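PDB 2BBD: coat protein from Sulfolobus turreted icosahedral virus, which probably assembles into the icosahedral shell of this archaeal virus as its major capsid protein, its structure pointing to a common ancestry with capsid proteins of eukaryotic and bacterial viruses. Local coordinates for residues 39-44 with 110-115; 54-59 with 96-101. All blocks are in the same frame, centred on the assembly; numbering follows the deposited sequence.

Interaction 1: residues 39-44 with 110-115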
# COMPACT_ATOMS: atom_id res chain seq x y z
N GLY A 39 8.38 -18.82 -6.70
CA GLY A 39 8.40 -19.84 -7.73
C GLY A 39 9.42 -19.50 -8.80
O GLY A 39 10.56 -19.16 -8.50
N SER A 40 9.01 -19.58 -10.06
CA SER A 40 9.91 -19.27 -11.16
C SER A 40 9.18 -18.69 -12.35
O SER A 40 7.95 -18.74 -12.42
CB SER A 40 10.66 -20.53 -11.61
OG SER A 40 9.77 -21.39 -12.30
N ILE A 41 9.96 -18.13 -13.26
CA ILE A 41 9.45 -17.57 -14.50
C ILE A 41 10.23 -18.31 -15.58
O ILE A 41 11.45 -18.35 -15.55
CB ILE A 41 9.72 -16.04 -14.59
CG1 ILE A 41 8.89 -15.32 -13.51
CG2 ILE A 41 9.34 -15.52 -15.99
CD1 ILE A 41 9.13 -13.82 -13.42
N SER A 42 9.51 -18.90 -16.53
CA SER A 42 10.14 -19.68 -17.59
C SER A 42 9.95 -19.14 -18.99
O SER A 42 8.95 -18.50 -19.29
CB SER A 42 9.64 -21.13 -17.55
OG SER A 42 10.19 -21.82 -16.46
N ASN A 43 10.93 -19.43 -19.84
CA ASN A 43 10.92 -19.01 -21.23
C ASN A 43 11.12 -20.26 -22.10
O ASN A 43 12.18 -20.87 -22.07
CB ASN A 43 12.04 -18.01 -21.50
CG ASN A 43 12.13 -17.59 -22.97
OD1 ASN A 43 11.29 -17.95 -23.79
ND2 ASN A 43 13.16 -16.81 -23.29
N SER A 44 10.09 -20.64 -22.85
CA SER A 44 10.20 -21.81 -23.71
C SER A 44 10.39 -21.39 -25.17
O SER A 44 10.40 -22.23 -26.06
CB SER A 44 8.95 -22.69 -23.57
OG SER A 44 7.79 -22.00 -23.97
N VAL A 110 14.12 -18.16 -14.41
CA VAL A 110 14.73 -17.40 -13.33
C VAL A 110 13.88 -17.54 -12.07
O VAL A 110 12.68 -17.87 -12.14
CB VAL A 110 14.92 -15.88 -13.69
CG1 VAL A 110 15.95 -15.74 -14.82
CG2 VAL A 110 13.60 -15.26 -14.10
N ASN A 111 14.49 -17.30 -10.91
CA ASN A 111 13.78 -17.43 -9.64
C ASN A 111 12.85 -16.25 -9.39
O ASN A 111 13.19 -15.11 -9.68
CB ASN A 111 14.78 -17.54 -8.47
CG ASN A 111 15.81 -18.62 -8.69
OD1 ASN A 111 15.47 -19.75 -9.05
ND2 ASN A 111 17.08 -18.30 -8.44
N LEU A 112 11.68 -16.54 -8.84
CA LEU A 112 10.69 -15.52 -8.52
C LEU A 112 10.46 -15.50 -7.01
O LEU A 112 10.20 -16.55 -6.39
CB LEU A 112 9.38 -15.82 -9.26
CG LEU A 112 8.13 -15.00 -8.93
CD1 LEU A 112 8.28 -13.53 -9.38
CD2 LEU A 112 6.96 -15.65 -9.63
N ASN A 113 10.55 -14.31 -6.41
CA ASN A 113 10.34 -14.14 -4.98
C ASN A 113 9.99 -12.68 -4.70
O ASN A 113 10.87 -11.81 -4.63
CB ASN A 113 11.59 -14.55 -4.18
CG ASN A 113 11.44 -14.31 -2.68
OD1 ASN A 113 10.34 -14.08 -2.18
ND2 ASN A 113 12.55 -14.37 -1.96
N VAL A 114 8.69 -12.43 -4.56
CA VAL A 114 8.15 -11.11 -4.30
C VAL A 114 7.39 -11.11 -2.97
O VAL A 114 6.62 -12.02 -2.68
CB VAL A 114 7.17 -10.71 -5.43
CG1 VAL A 114 6.77 -9.23 -5.28
CG2 VAL A 114 7.81 -10.97 -6.80
N MSE A 115 7.61 -10.06 -2.18
CA MSE A 115 6.95 -9.97 -0.88
C MSE A 115 6.15 -8.69 -0.67
O MSE A 115 6.52 -7.62 -1.19
CB MSE A 115 7.99 -10.09 0.23
CG MSE A 115 7.38 -10.21 1.61
SE MSE A 115 8.70 -10.21 3.02
CE MSE A 115 9.20 -12.08 2.98
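The peptide groups of Ile41 and Val110 are the flat groups that meet most squarely: each N-H lies in the plane of the carbonyl it reaches, with Ile41 N 3.0 Å from Val110 O and Val110 N 2.9 Å from Ile41 O. The next antiparallel hydrogen-bonded pair is turned more: Gly39 N lies tilted from the carbonyl plane of Leu112 O (2.9 Å), while Leu112 N sits 49° above that of Gly39 O. The skew coincides with the corner the chain turns at Gly39. Between the two pairs, in the non-hydrogen-bonded pair Ser40–Asn111, Ser40 CA approaches Val110 O at 3.3 Å in a CH···O contact.

Ile41, Val110 and Leu112 direct their side chains to one face. The Ile41 CG1 branch lies beside its own backbone N (chi1 -66°) and is extended beyond, which carries CD1 obliquely across to Leu112 CD1 at 4.1 Å. Val110 meets the root of the same isoleucine, CG2 against Ile41 CB at 4.0 Å. At the corner, where glycine has no side chain, Leu112 CB rests 3.6 Å from Gly39 O.

Strands 29-43 and 108-123 are adjacent in an antiparallel sheet of the jelly-roll type expected for this capsid family. Strand 145-158 flanks 29-43 on its other side: Ser42 OG bonds Asn147 OD1, and Ile146 packs on both Ile41 and Leu112. Beyond 108-123 lies the short strand 96-97, while Phe56 of the loop before strand 61-68 touches Ile41.

Interaction 2: residues 54-59 with 96-101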
# COMPACT_ATOMS: atom_id res chain seq x y z
N ALA A 54 10.13 -1.70 -14.21
CA ALA A 54 9.27 -1.47 -13.07
C ALA A 54 7.92 -1.02 -13.66
O ALA A 54 7.88 -0.42 -14.73
CB ALA A 54 9.86 -0.38 -12.19
N PRO A 55 6.81 -1.26 -12.95
CA PRO A 55 6.66 -1.90 -11.64
C PRO A 55 6.77 -3.43 -11.55
O PRO A 55 6.37 -4.01 -10.54
CB PRO A 55 5.30 -1.37 -11.17
CG PRO A 55 4.52 -1.38 -12.44
CD PRO A 55 5.51 -0.80 -13.45
N PHE A 56 7.27 -4.08 -12.59
CA PHE A 56 7.46 -5.52 -12.50
C PHE A 56 8.58 -5.67 -11.47
O PHE A 56 9.49 -4.84 -11.40
CB PHE A 56 7.90 -6.11 -13.85
CG PHE A 56 8.47 -7.51 -13.76
CD1 PHE A 56 9.81 -7.71 -13.42
CD2 PHE A 56 7.66 -8.62 -13.96
CE1 PHE A 56 10.33 -9.00 -13.29
CE2 PHE A 56 8.18 -9.92 -13.83
CZ PHE A 56 9.52 -10.11 -13.49
N PRO A 57 8.56 -6.74 -10.65
CA PRO A 57 7.60 -7.84 -10.57
C PRO A 57 6.36 -7.62 -9.69
O PRO A 57 5.48 -8.49 -9.61
CB PRO A 57 8.47 -8.99 -10.07
CG PRO A 57 9.36 -8.30 -9.08
CD PRO A 57 9.72 -6.98 -9.77
N TYR A 58 6.26 -6.46 -9.04
CA TYR A 58 5.11 -6.19 -8.17
C TYR A 58 3.78 -6.23 -8.89
O TYR A 58 2.77 -6.58 -8.28
CB TYR A 58 5.25 -4.83 -7.48
CG TYR A 58 6.38 -4.78 -6.47
CD1 TYR A 58 6.44 -5.69 -5.41
CD2 TYR A 58 7.39 -3.83 -6.58
CE1 TYR A 58 7.46 -5.64 -4.48
CE2 TYR A 58 8.42 -3.77 -5.65
CZ TYR A 58 8.45 -4.67 -4.61
OH TYR A 58 9.46 -4.60 -3.68
N ASN A 59 3.76 -5.87 -10.18
CA ASN A 59 2.50 -5.89 -10.91
C ASN A 59 2.05 -7.29 -11.34
O ASN A 59 1.14 -7.44 -12.17
CB ASN A 59 2.54 -4.94 -12.12
CG ASN A 59 3.56 -5.35 -13.16
OD1 ASN A 59 4.27 -6.33 -13.02
ND2 ASN A 59 3.63 -4.57 -14.23
N ALA A 96 12.25 -8.84 -4.08
CA ALA A 96 11.55 -8.58 -5.34
C ALA A 96 12.30 -9.21 -6.50
O ALA A 96 12.77 -8.53 -7.39
CB ALA A 96 11.41 -7.06 -5.57
N TYR A 97 12.42 -10.53 -6.48
CA TYR A 97 13.12 -11.24 -7.54
C TYR A 97 12.10 -11.79 -8.54
O TYR A 97 11.02 -12.25 -8.15
CB TYR A 97 13.93 -12.39 -6.96
CG TYR A 97 14.95 -11.97 -5.91
CD1 TYR A 97 14.58 -11.81 -4.57
CD2 TYR A 97 16.28 -11.74 -6.26
CE1 TYR A 97 15.52 -11.44 -3.60
CE2 TYR A 97 17.22 -11.37 -5.30
CZ TYR A 97 16.84 -11.22 -3.98
OH TYR A 97 17.77 -10.84 -3.04
N PRO A 98 12.41 -11.70 -9.85
CA PRO A 98 13.65 -11.12 -10.39
C PRO A 98 13.52 -9.60 -10.59
O PRO A 98 12.42 -9.08 -10.75
CB PRO A 98 13.81 -11.85 -11.71
CG PRO A 98 12.40 -11.95 -12.18
CD PRO A 98 11.65 -12.38 -10.91
N ALA A 99 14.66 -8.91 -10.58
CA ALA A 99 14.67 -7.46 -10.78
C ALA A 99 14.19 -7.15 -12.19
O ALA A 99 14.37 -7.95 -13.11
CB ALA A 99 16.09 -6.90 -10.58
N PRO A 100 13.57 -5.98 -12.37
CA PRO A 100 13.07 -5.56 -13.68
C PRO A 100 14.22 -5.61 -14.69
O PRO A 100 15.36 -5.37 -14.33
CB PRO A 100 12.63 -4.12 -13.42
CG PRO A 100 12.37 -4.06 -11.96
CD PRO A 100 13.45 -4.90 -11.38
N GLY A 101 13.92 -5.93 -15.94
CA GLY A 101 14.97 -5.98 -16.94
C GLY A 101 15.82 -7.23 -16.93
O GLY A 101 16.74 -7.37 -17.72
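Phe56 points the edge of its ring at Pro98, CZ lying 3.7 Å from Pro98 CG, which is in the ring plane; the two side chains cross at about a right angle. With CG anti to the backbone N (chi1 165°) the ring extends toward the other segment, where CE1 also comes within 3.3 Å of Pro98 O. On one ring face Pro57 CB sits over the centre, following the cis peptide bond that joins the two residues. Pro57 in turn puts CD 3.6 Å from Pro98 O and CG 4.2 Å from Ala96 CB. Pro100 closes the other end tightly, its CG only 3.0 Å from Phe56 O and its CB 3.6 Å from Ala54 N. Tyr58 OH reaches Ala96 CB at 3.7 Å.

Further out, Asn94 OD1 hydrogen-bonds Tyr58 OH, and the Tyr58 ring meets that of Trp116. Ala96 and Tyr97 together face Asn113 as a classic beta bulge, after which a cis peptide bond introduces Pro98. Val110 and Leu112 of strand 108-123 pack on Pro98, and Ile41 of strand 29-43 also touches it.

The two segments share no hydrogen bond. In this apolar loop-to-sheet-edge contact, irregular loop 54-59, leading into strand 61-68, meets edge strand 96-97 and the loop after it: proline rings pack on the Phe56 edge and against carbonyl oxygens, and the Ala96 methyl against Tyr58 and Pro57.

From the N terminus, strand 29-43 first supplies residues 39-44, whose partner 110-115 arrives only after 65 intervening residues; interaction 1 thus closes the wider loop. Interaction 2 closes a smaller one lying wholly within it, from 54-59 to 96-101, and the two do not cross. The inner excursion carries strands 61-68 and 72-78, which belong to the larger mixed sheet, and helix 79-89. Strand 96-97 then returns to the edge of the sheet containing interaction 1. There the contacts touch directly, through a probable hydrogen bond from Tyr97 N to Asn113 O (2.7 Å) and through Val114 CG1 against Tyr58 CD1, so loop 54-59 is joined to the five-stranded sheet.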